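Local coordinates for protein ParA (Salmonella enterica subsp. enterica serovar Newport str. SL317, PDB 3EZF) that is a plasmid partition protein with a winged helix-turn-helix and a P-loop ATPase domain, and probably regulates transcription in response to ADP, at residues A50-L55 against V138-L143; Y72-K77 against Y85-Q90; L174-Q179 against I210-V215; G229-E234 against E304-R309. All blocks are in the same frame, centred on the assembly; numbering follows the deposited sequence.

Contact 1: residues A50-L55 against V138-L143; sequences AKLPKL and VHQDLL. With SO4 (sulfate ion), chain D.
Leu52 packs its branched end against the chain at Gln140 and the side chain of Leu143, while Pro53 beside it rests on Asp141. CB of Leu52 itself points past residues 138-143, and it is the branched end that comes across. Its CG comes to 3.7 Å from Gln140 O, and CD1 continues to the amide end of Gln140, 3.7 Å from OE1. The other branch, CD2, meets Leu143 CD1 at 4.1 Å, an apolar contact that Val92 of helix 89-98 flanks by touching both leucines. Pro53 CG lies close over Asp141 CB, the two side chains at about a right angle. This is where the helix-turn-helix region meets the ATPase core: a type II beta turn from Leu52 to Leu55, between helices 46-50 and 57-69, lies against the loop that follows helix 129-138. Pro53 and Lys54 are the central turn residues, Lys54 with positive phi, and Tyr96 OH hydrogen-bonds Pro53 O. Bent at chi2, chi3 and chi4, the Lys54 chain brings NZ within 2.7 Å of O1 of a sulfate ion, probably from the crystallisation liquor. Asp141 OD2, in turn, accepts a weak bond from His139 NE2 at 3.3 Å and has a long, weak ion pair with Lys389.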
loop_
_atom_site.group_PDB
_atom_site.type_symbol
_atom_site.label_atom_id
_atom_site.label_comp_id
_atom_site.label_asym_id
_atom_site.label_seq_id
_atom_site.Cartn_x
_atom_site.Cartn_y
_atom_site.Cartn_z
ATOM N N ALA A 50 -28.243 30.051 10.656
ATOM C CA ALA A 50 -29.402 29.990 11.534
ATOM C C ALA A 50 -29.836 28.541 11.689
ATOM O O ALA A 50 -30.234 28.120 12.778
ATOM C CB ALA A 50 -30.534 30.830 10.967
ATOM N N LYS A 51 -29.741 27.767 10.612
ATOM C CA LYS A 51 -30.124 26.365 10.677
ATOM C C LYS A 51 -29.139 25.537 11.498
ATOM O O LYS A 51 -29.356 24.347 11.710
ATOM C CB LYS A 51 -30.229 25.765 9.283
ATOM C CG LYS A 51 -31.180 26.499 8.370
ATOM C CD LYS A 51 -31.548 25.672 7.143
ATOM C CE LYS A 51 -32.982 25.161 7.261
ATOM N NZ LYS A 51 -33.463 24.480 6.023
ATOM N N LEU A 52 -28.055 26.150 11.961
ATOM C CA LEU A 52 -27.063 25.432 12.754
ATOM C C LEU A 52 -27.477 25.300 14.218
ATOM O O LEU A 52 -28.236 26.112 14.732
ATOM C CB LEU A 52 -25.708 26.136 12.650
ATOM C CG LEU A 52 -24.681 25.529 11.684
ATOM C CD1 LEU A 52 -25.363 24.973 10.441
ATOM C CD2 LEU A 52 -23.640 26.592 11.321
ATOM N N PRO A 53 -26.975 24.267 14.908
ATOM C CA PRO A 53 -27.280 24.006 16.315
ATOM C C PRO A 53 -27.187 25.226 17.218
ATOM O O PRO A 53 -26.338 26.082 17.033
ATOM C CB PRO A 53 -26.252 22.942 16.700
ATOM C CG PRO A 53 -26.091 22.188 15.453
ATOM C CD PRO A 53 -26.000 23.281 14.411
ATOM N N LYS A 54 -28.067 25.278 18.207
ATOM C CA LYS A 54 -28.101 26.359 19.177
ATOM C C LYS A 54 -28.192 27.755 18.566
ATOM O O LYS A 54 -27.832 28.739 19.217
ATOM C CB LYS A 54 -26.867 26.265 20.075
ATOM C CG LYS A 54 -26.571 24.852 20.539
ATOM C CD LYS A 54 -27.769 24.221 21.257
ATOM C CE LYS A 54 -27.776 24.505 22.749
ATOM N NZ LYS A 54 -26.715 23.729 23.470
ATOM N N LEU A 55 -28.677 27.847 17.332
ATOM C CA LEU A 55 -28.788 29.143 16.662
ATOM C C LEU A 55 -30.110 29.281 15.907
ATOM O O LEU A 55 -30.789 28.292 15.624
ATOM C CB LEU A 55 -27.623 29.346 15.678
ATOM C CG LEU A 55 -26.175 29.221 16.182
ATOM C CD1 LEU A 55 -25.245 29.464 15.027
ATOM C CD2 LEU A 55 -25.881 30.187 17.309
ATOM N N VAL A 138 -15.053 20.787 9.677
ATOM C CA VAL A 138 -16.041 21.647 9.065
ATOM C C VAL A 138 -17.463 21.166 9.204
ATOM O O VAL A 138 -18.366 21.765 8.632
ATOM C CB VAL A 138 -15.749 21.819 7.572
ATOM C CG1 VAL A 138 -14.285 22.166 7.366
ATOM C CG2 VAL A 138 -16.103 20.546 6.824
ATOM N N HIS A 139 -17.680 20.099 9.959
ATOM C CA HIS A 139 -19.033 19.577 10.105
ATOM C C HIS A 139 -20.053 20.647 10.462
ATOM O O HIS A 139 -19.726 21.665 11.073
ATOM C CB HIS A 139 -19.093 18.480 11.163
ATOM C CG HIS A 139 -20.388 17.725 11.170
ATOM N ND1 HIS A 139 -20.635 16.659 10.331
ATOM C CD2 HIS A 139 -21.509 17.880 11.917
ATOM C CE1 HIS A 139 -21.847 16.186 10.568
ATOM N NE2 HIS A 139 -22.395 16.910 11.524
ATOM N N GLN A 140 -21.299 20.393 10.078
ATOM C CA GLN A 140 -22.415 21.297 10.333
ATOM C C GLN A 140 -22.603 21.570 11.823
ATOM O O GLN A 140 -22.417 22.696 12.288
ATOM C CB GLN A 140 -23.707 20.685 9.780
ATOM C CG GLN A 140 -23.780 20.609 8.267
ATOM C CD GLN A 140 -24.235 21.919 7.660
ATOM O OE1 GLN A 140 -23.645 22.966 7.910
ATOM N NE2 GLN A 140 -25.293 21.869 6.861
ATOM N N ASP A 141 -22.975 20.524 12.560
ATOM C CA ASP A 141 -23.219 20.640 13.988
ATOM C C ASP A 141 -22.003 20.393 14.838
ATOM O O ASP A 141 -22.143 19.974 15.990
ATOM C CB ASP A 141 -24.300 19.667 14.456
ATOM C CG ASP A 141 -24.955 18.940 13.329
ATOM O OD1 ASP A 141 -25.387 19.623 12.371
ATOM O OD2 ASP A 141 -25.044 17.692 13.419
ATOM N N LEU A 142 -20.817 20.636 14.293
ATOM C CA LEU A 142 -19.609 20.418 15.065
ATOM C C LEU A 142 -18.766 21.663 15.092
ATOM O O LEU A 142 -17.831 21.742 15.880
ATOM C CB LEU A 142 -18.807 19.250 14.495
ATOM C CG LEU A 142 -18.968 17.839 15.092
ATOM C CD1 LEU A 142 -20.418 17.462 15.276
ATOM C CD2 LEU A 142 -18.280 16.835 14.171
ATOM N N LEU A 143 -19.106 22.632 14.241
ATOM C CA LEU A 143 -18.375 23.904 14.174
ATOM C C LEU A 143 -18.327 24.601 15.531
ATOM O O LEU A 143 -17.359 25.279 15.863
ATOM C CB LEU A 143 -19.009 24.849 13.147
ATOM C CG LEU A 143 -19.048 24.473 11.659
ATOM C CD1 LEU A 143 -19.679 25.615 10.878
ATOM C CD2 LEU A 143 -17.666 24.229 11.126
HETATM S S SO4 D . -27.380 20.135 23.118
HETATM O O1 SO4 D . -27.015 21.100 24.176
HETATM O O2 SO4 D . -26.333 19.102 23.025
HETATM O O3 SO4 D . -27.500 20.838 21.826
HETATM O O4 SO4 D . -28.676 19.500 23.439
#

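Contact 2: residues Y72-K77 against Y85-Q90; sequences YQFNKK and YALTIQ. Unlike the reference sequence in segment 72-77: Gln73 (reference Glu).
Asn75 and Ala86 are joined by two hydrogen bonds at the base of a hairpin-like excursion after helix 57-69, consistent with the wing of a winged helix-turn-helix. In one, Ala86 N donates to Asn75 O at 2.8 Å, approaching from above the carbonyl plane. In the other, the side chain repeats the link in reverse: Asn75 ND2 donates to Ala86 O at 2.9 Å, lying in the carbonyl plane while the oxygen lies near the plane of the amide. CG of Asn75 stands anti to its own N (chi1 -168°), which carries the amide over to residue 86. Asn75 N is satisfied by Asn91 OD1, which also accepts from Thr88 N, and Leu87 bonds through its backbone to Phe44 of the neighbouring strand. The aromatic hydroxyls find acidic partners, Tyr85 OH with Glu68 and Tyr72 OH with Asp94. Apolar packing fills the inner side, where Phe74 CD1 meets Leu87 CD2 at 3.8 Å and helices 57-69 and 89-98 supply Ile64 and Ile95 around the ring. At the start of helix 89-98 Thr88 OG1 caps Gln90 N weakly, at 3.3 Å. Phe74 CB touches the edge of the Tyr85 ring, 3.6 Å from CE2.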
loop_
_atom_site.group_PDB
_atom_site.type_symbol
_atom_site.label_atom_id
_atom_site.label_comp_id
_atom_site.label_asym_id
_atom_site.label_seq_id
_atom_site.Cartn_x
_atom_site.Cartn_y
_atom_site.Cartn_z
ATOM N N TYR A 72 -14.871 43.798 14.081
ATOM C CA TYR A 72 -15.128 42.505 13.460
ATOM C C TYR A 72 -15.844 42.705 12.133
ATOM O O TYR A 72 -16.862 43.394 12.075
ATOM C CB TYR A 72 -15.983 41.607 14.362
ATOM C CG TYR A 72 -15.900 40.154 13.961
ATOM C CD1 TYR A 72 -15.160 39.247 14.713
ATOM C CD2 TYR A 72 -16.500 39.699 12.784
ATOM C CE1 TYR A 72 -15.015 37.927 14.304
ATOM C CE2 TYR A 72 -16.364 38.382 12.366
ATOM C CZ TYR A 72 -15.617 37.503 13.132
ATOM O OH TYR A 72 -15.447 36.205 12.726
ATOM N N GLN A 73 -15.318 42.067 11.089
ATOM C CA GLN A 73 -15.855 42.161 9.728
ATOM C C GLN A 73 -16.241 40.815 9.181
ATOM O O GLN A 73 -15.378 39.952 9.003
ATOM C CB GLN A 73 -14.792 42.676 8.784
ATOM C CG GLN A 73 -15.254 43.535 7.657
ATOM C CD GLN A 73 -14.415 44.748 7.657
ATOM O OE1 GLN A 73 -14.410 45.479 8.647
ATOM N NE2 GLN A 73 -13.655 44.968 6.588
ATOM N N PHE A 74 -17.503 40.647 8.836
ATOM C CA PHE A 74 -17.899 39.375 8.274
ATOM C C PHE A 74 -17.619 39.412 6.769
ATOM O O PHE A 74 -17.570 40.479 6.152
ATOM C CB PHE A 74 -19.385 39.108 8.546
ATOM C CG PHE A 74 -19.719 38.975 10.005
ATOM C CD1 PHE A 74 -19.613 37.751 10.649
ATOM C CD2 PHE A 74 -20.110 40.088 10.743
ATOM C CE1 PHE A 74 -19.885 37.643 12.005
ATOM C CE2 PHE A 74 -20.383 39.993 12.096
ATOM C CZ PHE A 74 -20.272 38.771 12.731
ATOM N N ASN A 75 -17.422 38.231 6.201
ATOM C CA ASN A 75 -17.146 38.061 4.783
ATOM C C ASN A 75 -18.434 38.322 3.983
ATOM O O ASN A 75 -19.526 37.961 4.427
ATOM C CB ASN A 75 -16.638 36.628 4.573
ATOM C CG ASN A 75 -16.039 36.411 3.221
ATOM O OD1 ASN A 75 -15.114 37.106 2.828
ATOM N ND2 ASN A 75 -16.556 35.432 2.498
ATOM N N LYS A 76 -18.312 38.962 2.819
ATOM C CA LYS A 76 -19.482 39.250 1.982
ATOM C C LYS A 76 -19.203 39.035 0.497
ATOM O O LYS A 76 -18.146 39.409 -0.005
ATOM C CB LYS A 76 -19.975 40.690 2.194
ATOM C CG LYS A 76 -20.464 40.989 3.597
ATOM C CD LYS A 76 -19.359 41.579 4.444
ATOM C CE LYS A 76 -18.904 42.933 3.883
ATOM N NZ LYS A 76 -17.789 43.579 4.662
ATOM N N LYS A 77 -20.167 38.435 -0.195
ATOM C CA LYS A 77 -20.059 38.162 -1.627
ATOM C C LYS A 77 -20.544 39.313 -2.487
ATOM O O LYS A 77 -21.335 40.154 -2.067
ATOM C CB LYS A 77 -20.896 36.955 -2.025
ATOM C CG LYS A 77 -20.330 35.601 -1.722
ATOM C CD LYS A 77 -21.331 34.563 -2.209
ATOM C CE LYS A 77 -20.819 33.143 -2.044
ATOM N NZ LYS A 77 -19.630 32.862 -2.893
ATOM N N TYR A 85 -23.424 38.331 2.275
ATOM C CA TYR A 85 -23.092 37.953 3.649
ATOM C C TYR A 85 -22.776 36.481 3.568
ATOM O O TYR A 85 -23.675 35.649 3.590
ATOM C CB TYR A 85 -24.274 38.150 4.599
ATOM C CG TYR A 85 -24.036 39.191 5.674
ATOM C CD1 TYR A 85 -25.013 40.140 5.979
ATOM C CD2 TYR A 85 -22.825 39.254 6.361
ATOM C CE1 TYR A 85 -24.788 41.126 6.924
ATOM C CE2 TYR A 85 -22.590 40.233 7.311
ATOM C CZ TYR A 85 -23.577 41.174 7.586
ATOM O OH TYR A 85 -23.357 42.197 8.486
ATOM N N ALA A 86 -21.493 36.168 3.439
ATOM C CA ALA A 86 -21.053 34.791 3.339
ATOM C C ALA A 86 -20.044 34.576 4.428
ATOM O O ALA A 86 -18.855 34.745 4.199
ATOM C CB ALA A 86 -20.421 34.552 1.991
ATOM N N LEU A 87 -20.521 34.205 5.612
ATOM C CA LEU A 87 -19.649 33.993 6.761
ATOM C C LEU A 87 -18.808 32.749 6.546
ATOM O O LEU A 87 -19.272 31.774 5.956
ATOM C CB LEU A 87 -20.469 33.826 8.053
ATOM C CG LEU A 87 -21.786 34.562 8.299
ATOM C CD1 LEU A 87 -22.135 34.384 9.765
ATOM C CD2 LEU A 87 -21.675 36.039 7.960
ATOM N N THR A 88 -17.571 32.795 7.035
ATOM C CA THR A 88 -16.641 31.674 6.919
ATOM C C THR A 88 -16.699 30.789 8.152
ATOM O O THR A 88 -17.287 31.153 9.163
ATOM C CB THR A 88 -15.211 32.155 6.828
ATOM O OG1 THR A 88 -14.866 32.824 8.054
ATOM C CG2 THR A 88 -15.051 33.096 5.650
ATOM N N ILE A 89 -16.056 29.632 8.067
ATOM C CA ILE A 89 -16.015 28.699 9.179
ATOM C C ILE A 89 -15.584 29.441 10.441
ATOM O O ILE A 89 -16.021 29.096 11.539
ATOM C CB ILE A 89 -15.001 27.538 8.929
ATOM C CG1 ILE A 89 -15.420 26.702 7.712
ATOM C CG2 ILE A 89 -14.898 26.658 10.175
ATOM C CD1 ILE A 89 -16.701 25.958 7.904
ATOM N N GLN A 90 -14.735 30.458 10.293
ATOM C CA GLN A 90 -14.262 31.215 11.461
ATOM C C GLN A 90 -15.300 32.184 11.953
ATOM O O GLN A 90 -15.461 32.361 13.158
ATOM C CB GLN A 90 -12.972 31.993 11.165
ATOM C CG GLN A 90 -11.717 31.424 11.842
ATOM C CD GLN A 90 -11.831 31.314 13.352
ATOM O OE1 GLN A 90 -11.359 30.347 13.945
ATOM N NE2 GLN A 90 -12.442 32.299 13.978
#

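Contact 3: residues L174-Q179 against I210-V215; sequences LETAAQ and IDDGFV
Thr176 and Asp212 approach from opposite directions, the hydroxyl meeting one carboxylate oxygen, at a buried junction between two helix starts in the P-loop ATPase domain. Thr176 is the N-cap of helix 177-182. Its chi1 of 63° sets OG1 between the backbone N and the carbonyl carbon, where the hydroxyl can serve both partners: it accepts from Gln179 N at 3.3 Å, closing the first turn, and donates to Asp212 OD1 at 2.7 Å. That acceptor uses its syn lone pair, on the side of the other carboxylate oxygen. The threonine methyl CG2 lies 3.4 Å from Asp212 OD2.

Asp212 has CG anti to its carbonyl carbon (chi1 -63°), and the carboxylate reaches back across the gap to the capped helix. OD2 is held separately, by Ser209 N and by a water that donates to it at 2.8 Å. The same water accepts from Ala178 N, so the aspartate reaches that N-H through the water; the positive N-terminal end of helix 177-182 would be expected to favour its charge. The methyl of Ala178 packs 3.4 Å from Asp212 OD1 and meets Val215 CG1 at 4.2 Å; Phe262 of helix 261-267 touches both Ala178 and Asp212.

The second segment also reaches the second subunit, where Asp211 forms a salt bridge with Arg293 of that chain. Gln179 keeps an extended chain beyond CG and turns its amide back along its own segment, where NE2 donates to Leu174 O at 2.8 Å in the plane of that carbonyl.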
loop_
_atom_site.group_PDB
_atom_site.type_symbol
_atom_site.label_atom_id
_atom_site.label_comp_id
_atom_site.label_asym_id
_atom_site.label_seq_id
_atom_site.Cartn_x
_atom_site.Cartn_y
_atom_site.Cartn_z
ATOM N N LEU A 174 10.342 18.376 4.793
ATOM C CA LEU A 174 11.627 18.007 5.354
ATOM C C LEU A 174 11.564 17.256 6.684
ATOM O O LEU A 174 12.292 16.280 6.884
ATOM C CB LEU A 174 12.485 19.252 5.592
ATOM C CG LEU A 174 12.809 20.097 4.359
ATOM C CD1 LEU A 174 13.663 21.297 4.739
ATOM C CD2 LEU A 174 13.506 19.259 3.300
ATOM N N GLU A 175 10.691 17.686 7.587
ATOM C CA GLU A 175 10.623 17.044 8.889
ATOM C C GLU A 175 9.517 16.002 9.043
ATOM O O GLU A 175 8.362 16.347 9.299
ATOM C CB GLU A 175 10.474 18.119 9.968
ATOM C CG GLU A 175 10.790 17.666 11.392
ATOM C CD GLU A 175 12.268 17.457 11.617
ATOM O OE1 GLU A 175 12.697 17.365 12.791
ATOM O OE2 GLU A 175 13.001 17.382 10.611
ATOM N N THR A 176 9.868 14.729 8.892
ATOM C CA THR A 176 8.890 13.671 9.054
ATOM C C THR A 176 8.728 13.391 10.545
ATOM O O THR A 176 9.548 13.817 11.364
ATOM C CB THR A 176 9.332 12.373 8.368
ATOM O OG1 THR A 176 10.532 11.894 8.985
ATOM C CG2 THR A 176 9.563 12.599 6.877
ATOM N N ALA A 177 7.658 12.679 10.893
ATOM C CA ALA A 177 7.356 12.333 12.277
ATOM C C ALA A 177 8.443 11.429 12.862
ATOM O O ALA A 177 8.855 11.591 14.016
ATOM C CB ALA A 177 5.996 11.646 12.350
ATOM N N ALA A 178 8.908 10.480 12.060
ATOM C CA ALA A 178 9.949 9.567 12.509
ATOM C C ALA A 178 11.198 10.359 12.879
ATOM O O ALA A 178 11.839 10.096 13.889
ATOM C CB ALA A 178 10.261 8.561 11.420
ATOM N N GLN A 179 11.521 11.342 12.048
ATOM C CA GLN A 179 12.679 12.189 12.270
ATOM C C GLN A 179 12.470 13.111 13.474
ATOM O O GLN A 179 13.355 13.221 14.329
ATOM C CB GLN A 179 12.966 12.998 11.010
ATOM C CG GLN A 179 13.368 12.140 9.806
ATOM C CD GLN A 179 13.276 12.887 8.474
ATOM O OE1 GLN A 179 13.409 12.285 7.404
ATOM N NE2 GLN A 179 13.044 14.199 8.535
ATOM N N ILE A 210 9.222 8.204 2.428
ATOM C CA ILE A 210 9.504 6.827 2.051
ATOM C C ILE A 210 10.818 6.474 2.737
ATOM O O ILE A 210 11.208 5.304 2.809
ATOM C CB ILE A 210 9.652 6.661 0.517
ATOM C CG1 ILE A 210 9.949 5.202 0.168
ATOM C CG2 ILE A 210 10.767 7.548 0.006
ATOM C CD1 ILE A 210 8.848 4.237 0.594
ATOM N N ASP A 211 11.491 7.507 3.237
ATOM C CA ASP A 211 12.755 7.335 3.937
ATOM C C ASP A 211 12.539 6.688 5.307
ATOM O O ASP A 211 13.327 5.820 5.739
ATOM C CB ASP A 211 13.446 8.679 4.145
ATOM C CG ASP A 211 14.559 8.911 3.161
ATOM O OD1 ASP A 211 15.143 7.906 2.696
ATOM O OD2 ASP A 211 14.859 10.094 2.863
ATOM N N ASP A 212 11.469 7.124 5.982
ATOM C CA ASP A 212 11.116 6.641 7.321
ATOM C C ASP A 212 11.101 5.123 7.430
ATOM O O ASP A 212 11.348 4.579 8.502
ATOM C CB ASP A 212 9.758 7.212 7.755
ATOM C CG ASP A 212 9.772 8.735 7.871
ATOM O OD1 ASP A 212 10.845 9.290 8.198
ATOM O OD2 ASP A 212 8.714 9.374 7.650
ATOM N N GLY A 213 10.805 4.446 6.324
ATOM C CA GLY A 213 10.792 2.993 6.325
ATOM C C GLY A 213 12.176 2.503 6.714
ATOM O O GLY A 213 12.337 1.592 7.526
ATOM N N PHE A 214 13.191 3.119 6.127
ATOM C CA PHE A 214 14.568 2.776 6.448
ATOM C C PHE A 214 14.850 3.110 7.905
ATOM O O PHE A 214 15.467 2.330 8.627
ATOM C CB PHE A 214 15.513 3.528 5.509
ATOM C CG PHE A 214 15.449 3.019 4.101
ATOM C CD1 PHE A 214 14.386 3.360 3.270
ATOM C CD2 PHE A 214 16.363 2.073 3.655
ATOM C CE1 PHE A 214 14.227 2.750 2.024
ATOM C CE2 PHE A 214 16.206 1.465 2.414
ATOM C CZ PHE A 214 15.140 1.800 1.599
ATOM N N VAL A 215 14.373 4.272 8.335
ATOM C CA VAL A 215 14.548 4.709 9.707
ATOM C C VAL A 215 14.073 3.608 10.651
ATOM O O VAL A 215 14.763 3.276 11.623
ATOM C CB VAL A 215 13.735 6.009 9.990
ATOM C CG1 VAL A 215 13.953 6.481 11.421
ATOM C CG2 VAL A 215 14.131 7.092 9.015
HETATM O O HOH W 1 6.986 9.890 9.746
#

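Contact 4: residues G229-E234 against E304-R309; sequences GQNQYE and EGVEPR. Unlike the reference sequence in segment 229-234: Gln230 (reference Met), Asn231 (reference Lys), Gln232 (reference Pro), Tyr233 (reference Ser).
Asn231 is the first residue of 229-234 to reach the other segment, its side chain crossing that of Val306 at about a right angle and ending beside Glu304. There the end of Asn231 lies by the backbone carbonyl and CG of Glu304 and by Val306 CG1; its amide is probably turned over in the model, which leaves the roles of its two outer atoms uncertain. Asn231 O accepts from Glu234 N at 3.0 Å, a bond that curls this segment into a turn.

Gln232 follows, with an extended chain that crosses the Glu304 side chain at about a right angle; its CG lies 3.7 Å from Glu304 OE1. The same CG sits over the centre of one face of the Tyr233 ring. The Tyr233 ring meets the aliphatic part of Glu304, CD1 lying 3.5 Å from Glu304 CG, while Tyr233 CB meets Val306 CG1 at 3.9 Å. Chi1 of Glu304 (-155°) puts CG beside the carbonyl carbon, and a bend at chi2 turns the carboxylate toward the glutamine.

Last comes Glu234, at the N-cap position of helix 235-241. Its extended chain slides past Val306 in the opposite direction, with CG 3.7 Å from Val306 CB. The carboxylate then comes near that of Glu307, a pairing of like charges that could raise the proton affinity of either.

In the other segment, helix 294-303 ends in a Schellman motif at Gly305, where the chain turns toward strand 312-317. Leu301 of that helix packs on both Tyr233 and Val306, and Gln232 O is bonded by Trp219 and Asn265, so the turn between helices 219-226 and 235-241 is wedged against helices 294-303 and 261-267.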
loop_
_atom_site.group_PDB
_atom_site.type_symbol
_atom_site.label_atom_id
_atom_site.label_comp_id
_atom_site.label_asym_id
_atom_site.label_seq_id
_atom_site.Cartn_x
_atom_site.Cartn_y
_atom_site.Cartn_z
ATOM N N GLY A 229 19.348 5.979 26.950
ATOM C CA GLY A 229 18.480 5.587 28.044
ATOM C C GLY A 229 16.999 5.744 27.801
ATOM O O GLY A 229 16.217 5.552 28.720
ATOM N N GLN A 230 16.609 6.079 26.575
ATOM C CA GLN A 230 15.204 6.263 26.209
ATOM C C GLN A 230 14.520 4.947 25.850
ATOM O O GLN A 230 15.155 4.032 25.339
ATOM C CB GLN A 230 15.101 7.200 25.006
ATOM C CG GLN A 230 15.006 8.662 25.335
ATOM C CD GLN A 230 13.705 8.997 26.019
ATOM O OE1 GLN A 230 13.390 10.166 26.225
ATOM N NE2 GLN A 230 12.937 7.969 26.378
ATOM N N ASN A 231 13.217 4.865 26.098
ATOM C CA ASN A 231 12.441 3.669 25.784
ATOM C C ASN A 231 11.943 3.790 24.352
ATOM O O ASN A 231 11.144 4.663 24.043
ATOM C CB ASN A 231 11.251 3.554 26.731
ATOM C CG ASN A 231 10.425 2.316 26.469
ATOM O OD1 ASN A 231 10.139 1.543 27.383
ATOM N ND2 ASN A 231 10.034 2.118 25.214
ATOM N N GLN A 232 12.391 2.897 23.484
ATOM C CA GLN A 232 12.019 2.961 22.079
ATOM C C GLN A 232 10.543 3.006 21.763
ATOM O O GLN A 232 10.173 3.393 20.667
ATOM C CB GLN A 232 12.629 1.792 21.312
ATOM C CG GLN A 232 12.096 0.451 21.742
ATOM C CD GLN A 232 12.703 -0.676 20.968
ATOM O OE1 GLN A 232 12.795 -1.790 21.476
ATOM N NE2 GLN A 232 13.116 -0.404 19.725
ATOM N N TYR A 233 9.697 2.609 22.703
ATOM C CA TYR A 233 8.260 2.592 22.434
ATOM C C TYR A 233 7.460 3.685 23.136
ATOM O O TYR A 233 6.235 3.648 23.154
ATOM C CB TYR A 233 7.680 1.201 22.767
ATOM C CG TYR A 233 8.305 0.078 21.953
ATOM C CD1 TYR A 233 8.685 -1.125 22.555
ATOM C CD2 TYR A 233 8.532 0.226 20.578
ATOM C CE1 TYR A 233 9.274 -2.146 21.812
ATOM C CE2 TYR A 233 9.120 -0.792 19.824
ATOM C CZ TYR A 233 9.490 -1.975 20.446
ATOM O OH TYR A 233 10.078 -2.979 19.704
ATOM N N GLU A 234 8.150 4.665 23.705
ATOM C CA GLU A 234 7.477 5.759 24.386
ATOM C C GLU A 234 7.903 7.087 23.789
ATOM O O GLU A 234 7.495 8.142 24.276
ATOM C CB GLU A 234 7.807 5.768 25.877
ATOM C CG GLU A 234 7.450 4.497 26.623
ATOM C CD GLU A 234 7.693 4.599 28.137
ATOM O OE1 GLU A 234 8.420 5.517 28.572
ATOM O OE2 GLU A 234 7.165 3.755 28.896
ATOM N N GLU A 304 8.825 -4.167 27.498
ATOM C CA GLU A 304 9.736 -3.052 27.325
ATOM C C GLU A 304 9.508 -2.034 28.442
ATOM O O GLU A 304 10.127 -0.962 28.460
ATOM C CB GLU A 304 9.509 -2.405 25.958
ATOM C CG GLU A 304 10.722 -1.664 25.404
ATOM C CD GLU A 304 11.744 -2.598 24.765
ATOM O OE1 GLU A 304 12.801 -2.094 24.304
ATOM O OE2 GLU A 304 11.480 -3.828 24.718
ATOM N N GLY A 305 8.612 -2.373 29.369
ATOM C CA GLY A 305 8.327 -1.485 30.481
ATOM C C GLY A 305 7.342 -0.359 30.214
ATOM O O GLY A 305 7.103 0.479 31.085
ATOM N N VAL A 306 6.781 -0.304 29.012
ATOM C CA VAL A 306 5.806 0.736 28.724
ATOM C C VAL A 306 4.431 0.209 29.111
ATOM O O VAL A 306 4.215 -0.998 29.190
ATOM C CB VAL A 306 5.832 1.174 27.232
ATOM C CG1 VAL A 306 6.766 0.281 26.455
ATOM C CG2 VAL A 306 4.436 1.154 26.638
ATOM N N GLU A 307 3.513 1.131 29.352
ATOM C CA GLU A 307 2.160 0.811 29.766
ATOM C C GLU A 307 1.134 1.444 28.834
ATOM O O GLU A 307 0.684 2.560 29.062
ATOM C CB GLU A 307 1.950 1.323 31.190
ATOM C CG GLU A 307 2.460 2.759 31.406
ATOM C CD GLU A 307 3.970 2.897 31.183
ATOM O OE1 GLU A 307 4.733 2.175 31.863
ATOM O OE2 GLU A 307 4.392 3.721 30.333
ATOM N N PRO A 308 0.729 0.725 27.784
ATOM C CA PRO A 308 -0.254 1.297 26.862
ATOM C C PRO A 308 -1.380 2.082 27.541
ATOM O O PRO A 308 -1.812 1.745 28.644
ATOM C CB PRO A 308 -0.759 0.078 26.082
ATOM C CG PRO A 308 -0.495 -1.065 27.000
ATOM C CD PRO A 308 0.856 -0.725 27.576
ATOM N N ARG A 309 -1.816 3.142 26.865
ATOM C CA ARG A 309 -2.887 4.014 27.332
ATOM C C ARG A 309 -4.203 3.584 26.705
ATOM O O ARG A 309 -5.264 4.035 27.113
ATOM C CB ARG A 309 -2.622 5.455 26.903
ATOM C CG ARG A 309 -1.308 6.054 27.380
ATOM C CD ARG A 309 -1.047 7.403 26.706
ATOM N NE ARG A 309 -2.246 8.252 26.658
ATOM C CZ ARG A 309 -2.745 8.917 27.697
ATOM N NH1 ARG A 309 -2.150 8.838 28.876
ATOM N NH2 ARG A 309 -3.840 9.653 27.558
#

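In the fold
From the N terminus, contact 1 opens first, at 50-55, and closes only at 138-143, bracketing much of the helix-turn-helix region and the first strand of the parallel sheet. Contact 2, a short hairpin closure, is nested inside that span, and the two touch where Leu143 CD2 packs on Ile89 CD1 at 3.8 Å. The remaining contacts follow in series, without crossing. Contact 3 closes a loop that holds edge strand 203-206; contact 4 closes one that runs through strands 250-254 and 272-277. Both belong to the ATPase region, with centres about 20 Å apart, whereas contact 1 joins that region to the DNA-binding part, with its centre about 39 Å from that of contact 3.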